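Local coordinates for protein carbohydrate deacetylase Agd3 (Neosartorya fumigata, PDB 6NWZ) that probably removes acetyl groups from the N-acetylated sugars of galactosaminogalactan, an exopolysaccharide linked to fungal biofilm formation, and carries metal sites occupied by zinc, at residues A[156-164]-A[581-589]; A[243-251]-A[534-542]. All blocks are in the same frame, centred on the assembly; numbering follows the deposited sequence.

Contact 1 (A[156-164]-A[581-589]); sequences AGLKTGATV and FVRLVDWPL
K159 and D586 lie where the loop 156-164 meets the end of helix 569-584, and the backbone N of each donates across the contact. K159 N gives a nearly straight bond to L584 O (3.0 Å, 172°), and D586 N donates to G157 O at 3.0 Å, so L158 and V585 form a single beta bridge. Side chains of each segment donate to backbone carbonyls of the other. The extended K159 chain lies along the helix end and brings NZ to 2.6 Å from V582 O; N293 also accepts from this ammonium. R583, bent at its third torsion (78°), grips T163 O end-on in the guanidinium plane, with NH2 at 2.8 Å and NH1 at 3.1 Å, while E580 forms a salt bridge with NH2. The W587 indole donates from NE1 to A156 O (2.8 Å), which lies in the ring plane. Apolar contacts are few: V164 CG1 meets L584 CD2 at 3.8 Å, and L158 CD2 touches V585 CG1. V585 is the first residue to leave helical geometry, so the arrangement is a helix terminus running into an isolated beta bridge, and it joins the CBM87 region to the deacetylase region.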
loop_
_atom_site.group_PDB
_atom_site.type_symbol
_atom_site.label_atom_id
_atom_site.label_comp_id
_atom_site.label_asym_id
_atom_site.label_seq_id
_atom_site.Cartn_x
_atom_site.Cartn_y
_atom_site.Cartn_z
ATOM N N ALA A 156 -13.034 13.066 -0.980
ATOM C CA ALA A 156 -12.370 11.925 -1.601
ATOM C C ALA A 156 -11.064 12.322 -2.273
ATOM O O ALA A 156 -10.195 11.465 -2.466
ATOM C CB ALA A 156 -13.300 11.257 -2.613
ATOM N N GLY A 157 -10.902 13.594 -2.628
ATOM C CA GLY A 157 -9.644 14.050 -3.182
ATOM C C GLY A 157 -9.347 13.569 -4.580
ATOM O O GLY A 157 -8.180 13.558 -4.987
ATOM N N LEU A 158 -10.365 13.163 -5.331
ATOM C CA LEU A 158 -10.162 12.720 -6.702
ATOM C C LEU A 158 -10.118 13.929 -7.629
ATOM O O LEU A 158 -10.948 14.837 -7.519
ATOM C CB LEU A 158 -11.275 11.763 -7.121
ATOM C CG LEU A 158 -11.498 10.572 -6.189
ATOM C CD1 LEU A 158 -12.606 9.672 -6.716
ATOM C CD2 LEU A 158 -10.209 9.794 -6.018
ATOM N N LYS A 159 -9.142 13.944 -8.531
ATOM C CA LYS A 159 -8.985 15.052 -9.466
ATOM C C LYS A 159 -9.905 14.843 -10.663
ATOM O O LYS A 159 -9.804 13.832 -11.368
ATOM C CB LYS A 159 -7.526 15.188 -9.899
ATOM C CG LYS A 159 -6.655 15.790 -8.803
ATOM C CD LYS A 159 -5.205 15.993 -9.210
ATOM C CE LYS A 159 -4.412 16.596 -8.044
ATOM N NZ LYS A 159 -2.941 16.695 -8.289
ATOM N N THR A 160 -10.800 15.802 -10.880
ATOM C CA THR A 160 -11.798 15.706 -11.936
ATOM C C THR A 160 -11.143 15.730 -13.313
ATOM O O THR A 160 -10.169 16.452 -13.546
ATOM C CB THR A 160 -12.796 16.862 -11.808
ATOM O OG1 THR A 160 -13.173 17.019 -10.431
ATOM C CG2 THR A 160 -14.039 16.603 -12.638
ATOM N N GLY A 161 -11.683 14.927 -14.228
ATOM C CA GLY A 161 -11.257 14.935 -15.610
ATOM C C GLY A 161 -10.082 14.040 -15.939
ATOM O O GLY A 161 -9.781 13.852 -17.125
ATOM N N ALA A 162 -9.404 13.487 -14.940
ATOM C CA ALA A 162 -8.259 12.625 -15.203
ATOM C C ALA A 162 -8.746 11.273 -15.703
ATOM O O ALA A 162 -9.550 10.614 -15.036
ATOM C CB ALA A 162 -7.414 12.469 -13.941
ATOM N N THR A 163 -8.264 10.862 -16.875
ATOM C CA THR A 163 -8.759 9.648 -17.510
ATOM C C THR A 163 -8.060 8.415 -16.954
ATOM O O THR A 163 -6.859 8.438 -16.667
ATOM C CB THR A 163 -8.564 9.711 -19.027
ATOM O OG1 THR A 163 -7.211 10.076 -19.319
ATOM C CG2 THR A 163 -9.508 10.725 -19.656
ATOM N N VAL A 164 -8.829 7.335 -16.803
ATOM C CA VAL A 164 -8.321 6.028 -16.414
ATOM C C VAL A 164 -8.821 4.997 -17.422
ATOM O O VAL A 164 -9.683 5.275 -18.257
ATOM C CB VAL A 164 -8.735 5.630 -14.980
ATOM C CG1 VAL A 164 -8.115 6.579 -13.957
ATOM C CG2 VAL A 164 -10.250 5.591 -14.854
ATOM N N PHE A 581 0.379 9.160 -9.550
ATOM C CA PHE A 581 -0.394 9.320 -8.324
ATOM C C PHE A 581 -0.934 10.740 -8.199
ATOM O O PHE A 581 -2.109 10.942 -7.869
ATOM C CB PHE A 581 0.483 8.954 -7.124
ATOM C CG PHE A 581 -0.206 9.066 -5.795
ATOM C CD1 PHE A 581 -0.910 7.993 -5.272
ATOM C CD2 PHE A 581 -0.117 10.234 -5.049
ATOM C CE1 PHE A 581 -1.535 8.090 -4.037
ATOM C CE2 PHE A 581 -0.740 10.339 -3.817
ATOM C CZ PHE A 581 -1.448 9.262 -3.312
ATOM N N VAL A 582 -0.094 11.737 -8.486
ATOM C CA VAL A 582 -0.522 13.127 -8.368
ATOM C C VAL A 582 -1.522 13.484 -9.465
ATOM O O VAL A 582 -2.383 14.351 -9.273
ATOM C CB VAL A 582 0.710 14.054 -8.370
ATOM C CG1 VAL A 582 0.300 15.495 -8.548
ATOM C CG2 VAL A 582 1.484 13.897 -7.065
ATOM N N ARG A 583 -1.456 12.806 -10.613
ATOM C CA ARG A 583 -2.420 13.064 -11.677
ATOM C C ARG A 583 -3.827 12.606 -11.301
ATOM O O ARG A 583 -4.812 13.184 -11.778
ATOM C CB ARG A 583 -1.976 12.374 -12.962
ATOM C CG ARG A 583 -2.907 12.615 -14.122
ATOM C CD ARG A 583 -2.463 11.845 -15.343
ATOM N NE ARG A 583 -2.823 10.431 -15.283
ATOM C CZ ARG A 583 -3.978 9.940 -15.721
ATOM N NH1 ARG A 583 -4.893 10.752 -16.240
ATOM N NH2 ARG A 583 -4.221 8.640 -15.641
ATOM N N LEU A 584 -3.943 11.585 -10.450
ATOM C CA LEU A 584 -5.229 10.995 -10.091
ATOM C C LEU A 584 -5.841 11.579 -8.821
ATOM O O LEU A 584 -7.051 11.819 -8.785
ATOM C CB LEU A 584 -5.082 9.479 -9.928
ATOM C CG LEU A 584 -4.570 8.720 -11.153
ATOM C CD1 LEU A 584 -4.371 7.259 -10.817
ATOM C CD2 LEU A 584 -5.522 8.878 -12.330
ATOM N N VAL A 585 -5.043 11.803 -7.772
ATOM C CA VAL A 585 -5.540 12.252 -6.479
ATOM C C VAL A 585 -4.694 13.426 -5.996
ATOM O O VAL A 585 -3.613 13.701 -6.520
ATOM C CB VAL A 585 -5.527 11.125 -5.429
ATOM C CG1 VAL A 585 -6.348 9.937 -5.904
ATOM C CG2 VAL A 585 -4.104 10.698 -5.153
ATOM N N ASP A 586 -5.199 14.121 -4.974
ATOM C CA ASP A 586 -4.444 15.187 -4.326
ATOM C C ASP A 586 -3.947 14.784 -2.940
ATOM O O ASP A 586 -3.540 15.645 -2.154
ATOM C CB ASP A 586 -5.268 16.472 -4.237
ATOM C CG ASP A 586 -6.541 16.301 -3.433
ATOM O OD1 ASP A 586 -6.465 16.266 -2.185
ATOM O OD2 ASP A 586 -7.618 16.192 -4.052
ATOM N N TRP A 587 -3.964 13.492 -2.627
ATOM C CA TRP A 587 -3.546 13.034 -1.315
ATOM C C TRP A 587 -2.048 13.258 -1.115
ATOM O O TRP A 587 -1.281 13.324 -2.080
ATOM C CB TRP A 587 -3.859 11.551 -1.141
ATOM C CG TRP A 587 -5.259 11.156 -1.493
ATOM C CD1 TRP A 587 -6.355 11.969 -1.572
ATOM C CD2 TRP A 587 -5.712 9.839 -1.819
ATOM N NE1 TRP A 587 -7.461 11.234 -1.928
ATOM C CE2 TRP A 587 -7.091 9.922 -2.085
ATOM C CE3 TRP A 587 -5.081 8.595 -1.912
ATOM C CZ2 TRP A 587 -7.849 8.811 -2.438
ATOM C CZ3 TRP A 587 -5.835 7.494 -2.263
ATOM C CH2 TRP A 587 -7.204 7.609 -2.520
ATOM N N PRO A 588 -1.611 13.377 0.132
ATOM C CA PRO A 588 -0.173 13.418 0.405
ATOM C C PRO A 588 0.469 12.053 0.204
ATOM O O PRO A 588 -0.183 11.007 0.263
ATOM C CB PRO A 588 -0.098 13.849 1.877
ATOM C CG PRO A 588 -1.444 14.435 2.183
ATOM C CD PRO A 588 -2.410 13.677 1.329
ATOM N N LEU A 589 1.773 12.081 -0.057
ATOM C CA LEU A 589 2.621 10.898 -0.006
ATOM C C LEU A 589 3.572 11.075 1.168
ATOM O O LEU A 589 4.354 12.031 1.197
ATOM C CB LEU A 589 3.402 10.704 -1.305
ATOM C CG LEU A 589 2.619 10.296 -2.554
ATOM C CD1 LEU A 589 3.486 10.420 -3.795
ATOM C CD2 LEU A 589 2.102 8.878 -2.415
#

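Contact 2 (A[243-251]-A[534-542]). With ZN (zinc ion), chain I.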
loop_
_atom_site.group_PDB
_atom_site.type_symbol
_atom_site.label_atom_id
_atom_site.label_comp_id
_atom_site.label_asym_id
_atom_site.label_seq_id
_atom_site.Cartn_x
_atom_site.Cartn_y
_atom_site.Cartn_z
ATOM N N ALA A 243 -15.293 5.427 10.909
ATOM C CA ALA A 243 -14.196 4.884 11.702
ATOM C C ALA A 243 -13.183 4.314 10.720
ATOM O O ALA A 243 -13.380 3.235 10.159
ATOM C CB ALA A 243 -14.701 3.824 12.675
ATOM N N GLY A 244 -12.108 5.053 10.483
ATOM C CA GLY A 244 -11.117 4.598 9.533
ATOM C C GLY A 244 -10.028 5.629 9.351
ATOM O O GLY A 244 -9.911 6.580 10.127
ATOM N N HIS A 245 -9.245 5.434 8.287
ATOM C CA HIS A 245 -8.021 6.198 8.078
ATOM C C HIS A 245 -7.476 5.986 6.668
ATOM O O HIS A 245 -7.203 4.847 6.269
ATOM C CB HIS A 245 -6.987 5.792 9.132
ATOM C CG HIS A 245 -5.658 6.459 8.978
ATOM N ND1 HIS A 245 -5.516 7.828 8.885
ATOM C CD2 HIS A 245 -4.407 5.944 8.922
ATOM C CE1 HIS A 245 -4.234 8.126 8.765
ATOM N NE2 HIS A 245 -3.541 7.001 8.786
ATOM N N ARG A 246 -7.309 7.073 5.909
ATOM C CA ARG A 246 -6.817 7.027 4.532
ATOM C C ARG A 246 -5.420 7.634 4.465
ATOM O O ARG A 246 -5.270 8.861 4.476
ATOM C CB ARG A 246 -7.755 7.769 3.583
ATOM C CG ARG A 246 -7.271 7.768 2.140
ATOM C CD ARG A 246 -8.025 8.781 1.295
ATOM N NE ARG A 246 -7.529 10.140 1.498
ATOM C CZ ARG A 246 -8.200 11.242 1.172
ATOM N NH1 ARG A 246 -9.409 11.153 0.631
ATOM N NH2 ARG A 246 -7.667 12.436 1.392
ATOM N N ARG A 247 -4.403 6.781 4.357
ATOM C CA ARG A 247 -3.020 7.225 4.238
ATOM C C ARG A 247 -2.315 6.390 3.177
ATOM O O ARG A 247 -2.538 5.181 3.084
ATOM C CB ARG A 247 -2.296 7.117 5.589
ATOM C CG ARG A 247 -0.777 7.239 5.529
ATOM C CD ARG A 247 -0.321 8.643 5.168
ATOM N NE ARG A 247 -0.673 9.612 6.201
ATOM C CZ ARG A 247 -1.591 10.561 6.053
ATOM N NH1 ARG A 247 -2.248 10.683 4.906
ATOM N NH2 ARG A 247 -1.845 11.396 7.051
ATOM N N VAL A 248 -1.475 7.037 2.370
ATOM C CA VAL A 248 -0.652 6.356 1.375
ATOM C C VAL A 248 0.810 6.576 1.736
ATOM O O VAL A 248 1.281 7.721 1.770
ATOM C CB VAL A 248 -0.940 6.846 -0.051
ATOM C CG1 VAL A 248 0.044 6.219 -1.033
ATOM C CG2 VAL A 248 -2.357 6.503 -0.446
ATOM N N ASN A 249 1.525 5.488 2.009
ATOM C CA ASN A 249 2.948 5.553 2.312
ATOM C C ASN A 249 3.752 5.156 1.082
ATOM O O ASN A 249 3.403 4.202 0.380
ATOM C CB ASN A 249 3.318 4.640 3.486
ATOM C CG ASN A 249 2.839 5.173 4.825
ATOM O OD1 ASN A 249 2.177 4.463 5.585
ATOM N ND2 ASN A 249 3.183 6.421 5.127
ATOM N N LEU A 250 4.831 5.888 0.828
ATOM C CA LEU A 250 5.745 5.582 -0.270
ATOM C C LEU A 250 7.136 5.359 0.323
ATOM O O LEU A 250 7.926 6.297 0.457
ATOM C CB LEU A 250 5.746 6.690 -1.309
ATOM C CG LEU A 250 6.624 6.424 -2.529
ATOM C CD1 LEU A 250 6.174 5.155 -3.247
ATOM C CD2 LEU A 250 6.617 7.627 -3.462
ATOM N N ASN A 251 7.430 4.111 0.675
ATOM C CA ASN A 251 8.716 3.722 1.238
ATOM C C ASN A 251 9.507 2.963 0.182
ATOM O O ASN A 251 9.064 1.910 -0.289
ATOM C CB ASN A 251 8.529 2.862 2.486
ATOM C CG ASN A 251 7.711 3.556 3.553
ATOM O OD1 ASN A 251 7.517 4.771 3.509
ATOM N ND2 ASN A 251 7.232 2.788 4.525
ATOM N N HIS A 534 -1.555 -0.910 -5.904
ATOM C CA HIS A 534 -1.132 -1.035 -4.512
ATOM C C HIS A 534 -1.443 0.232 -3.726
ATOM O O HIS A 534 -2.053 0.176 -2.651
ATOM C CB HIS A 534 0.365 -1.343 -4.444
ATOM C CG HIS A 534 0.756 -2.605 -5.144
ATOM N ND1 HIS A 534 -0.063 -3.712 -5.198
ATOM C CD2 HIS A 534 1.881 -2.937 -5.820
ATOM C CE1 HIS A 534 0.541 -4.672 -5.874
ATOM N NE2 HIS A 534 1.722 -4.227 -6.263
ATOM N N LEU A 535 -1.030 1.390 -4.255
ATOM C CA LEU A 535 -1.150 2.639 -3.513
ATOM C C LEU A 535 -2.605 3.072 -3.382
ATOM O O LEU A 535 -3.037 3.498 -2.303
ATOM C CB LEU A 535 -0.318 3.730 -4.188
ATOM C CG LEU A 535 1.197 3.506 -4.205
ATOM C CD1 LEU A 535 1.935 4.746 -4.695
ATOM C CD2 LEU A 535 1.693 3.092 -2.830
ATOM N N LEU A 536 -3.378 2.980 -4.465
ATOM C CA LEU A 536 -4.795 3.307 -4.379
ATOM C C LEU A 536 -5.587 2.256 -3.603
ATOM O O LEU A 536 -6.733 2.520 -3.225
ATOM C CB LEU A 536 -5.374 3.495 -5.785
ATOM C CG LEU A 536 -4.764 4.677 -6.549
ATOM C CD1 LEU A 536 -5.353 4.826 -7.941
ATOM C CD2 LEU A 536 -4.961 5.950 -5.752
ATOM N N GLY A 537 -5.007 1.086 -3.356
ATOM C CA GLY A 537 -5.572 0.109 -2.453
ATOM C C GLY A 537 -5.156 0.296 -1.011
ATOM O O GLY A 537 -5.481 -0.545 -0.166
ATOM N N LEU A 538 -4.431 1.378 -0.714
ATOM C CA LEU A 538 -3.996 1.723 0.641
ATOM C C LEU A 538 -3.079 0.657 1.238
ATOM O O LEU A 538 -3.004 0.497 2.459
ATOM C CB LEU A 538 -5.191 1.987 1.564
ATOM C CG LEU A 538 -6.177 3.058 1.090
ATOM C CD1 LEU A 538 -7.152 3.427 2.204
ATOM C CD2 LEU A 538 -5.443 4.287 0.569
ATOM N N ARG A 539 -2.366 -0.070 0.383
ATOM C CA ARG A 539 -1.359 -1.016 0.842
ATOM C C ARG A 539 -0.114 -0.245 1.273
ATOM O O ARG A 539 0.534 0.410 0.449
ATOM C CB ARG A 539 -1.035 -2.019 -0.262
ATOM C CG ARG A 539 -2.247 -2.813 -0.744
ATOM C CD ARG A 539 -2.661 -3.871 0.266
ATOM N NE ARG A 539 -1.699 -4.966 0.300
ATOM C CZ ARG A 539 -1.857 -6.123 -0.335
ATOM N NH1 ARG A 539 -2.956 -6.351 -1.047
ATOM N NH2 ARG A 539 -0.916 -7.056 -0.253
ATOM N N HIS A 540 0.211 -0.315 2.564
ATOM C CA HIS A 540 1.343 0.406 3.132
ATOM C C HIS A 540 2.672 -0.325 2.964
ATOM O O HIS A 540 3.665 0.094 3.571
ATOM C CB HIS A 540 1.098 0.682 4.618
ATOM C CG HIS A 540 -0.024 1.638 4.877
ATOM N ND1 HIS A 540 -0.435 1.977 6.148
ATOM C CD2 HIS A 540 -0.816 2.334 4.027
ATOM C CE1 HIS A 540 -1.434 2.837 6.070
ATOM N NE2 HIS A 540 -1.684 3.072 4.794
ATOM N N ASP A 541 2.712 -1.396 2.172
ATOM C CA ASP A 541 3.954 -2.129 1.964
ATOM C C ASP A 541 4.977 -1.247 1.261
ATOM O O ASP A 541 4.638 -0.417 0.412
ATOM C CB ASP A 541 3.715 -3.389 1.125
ATOM C CG ASP A 541 2.374 -4.038 1.402
ATOM O OD1 ASP A 541 1.546 -3.425 2.109
ATOM O OD2 ASP A 541 2.148 -5.163 0.905
ATOM N N GLY A 542 6.245 -1.433 1.620
ATOM C CA GLY A 542 7.326 -0.744 0.954
ATOM C C GLY A 542 7.700 -1.414 -0.353
ATOM O O GLY A 542 7.080 -2.384 -0.794
HETATM ZN ZN ZN I . 3.569 -5.014 -7.559
HETATM O O HOH W 1 -4.953 3.965 5.150
HETATM O O HOH W 2 5.322 2.355 0.195
#
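The H540 imidazole meets the 243-251 segment with its edge and with one face. At the edge, H540 NE2 donates to R247 O at 2.8 Å; the bond is bent (138°), and the donor stands above the carbonyl plane. N249 OD1 lies over the ring face, offset toward the rim and 3.6 Å from H540 ND1, with the amide steeply inclined to the ring (72°). The N249 amide is held from its other end, where ND2 donates to V590 O. Alongside this polar contact, V248 fits between two leucines at about right angles to each: CG1 packs on L535 CD2 at 4.0 Å and CG2 on L538 CD2 at 3.9 Å.

Two waters extend the polar part. One serves 243-251, accepting from R247 N and lying 2.7 Å from H245 O. The other accepts from N251 N and donates to N249 O and to D541 O (2.9 Å), bridging the two segments. L538, at positive phi (62°), is the C-prime residue of a Schellman motif in which R539 N bonds to H534 O and L538 N to L535 O. One turn back, H534 NE2 binds a zinc ion together with D530.

The contact thus lies where helix 520-536 ends and the chain turns into strand 542-546, which pairs in parallel with strand 252-257, just beyond N251. Helix 594-607 touches H540 through F601, and helix 34-47 touches L538 through Y47.

In the fold
Contact 2 is the more deeply buried, near the centre of the chain, whereas contact 1 lies farther out and is partly buried. Both involve the end of a helix, 569-584 in contact 1 and 520-536 in contact 2, meeting an irregular segment. Contact 1 relies on direct hydrogen bonds to backbone carbonyls, three of them from two long charged side chains; contact 2 combines a single direct hydrogen bond with bridging water and aliphatic packing. The two touch through W587, which has a cation-pi contact with R246 and packs against V248, and through L589, which also meets V248. Along the chain, contact 2 is nested inside the loop closed by contact 1.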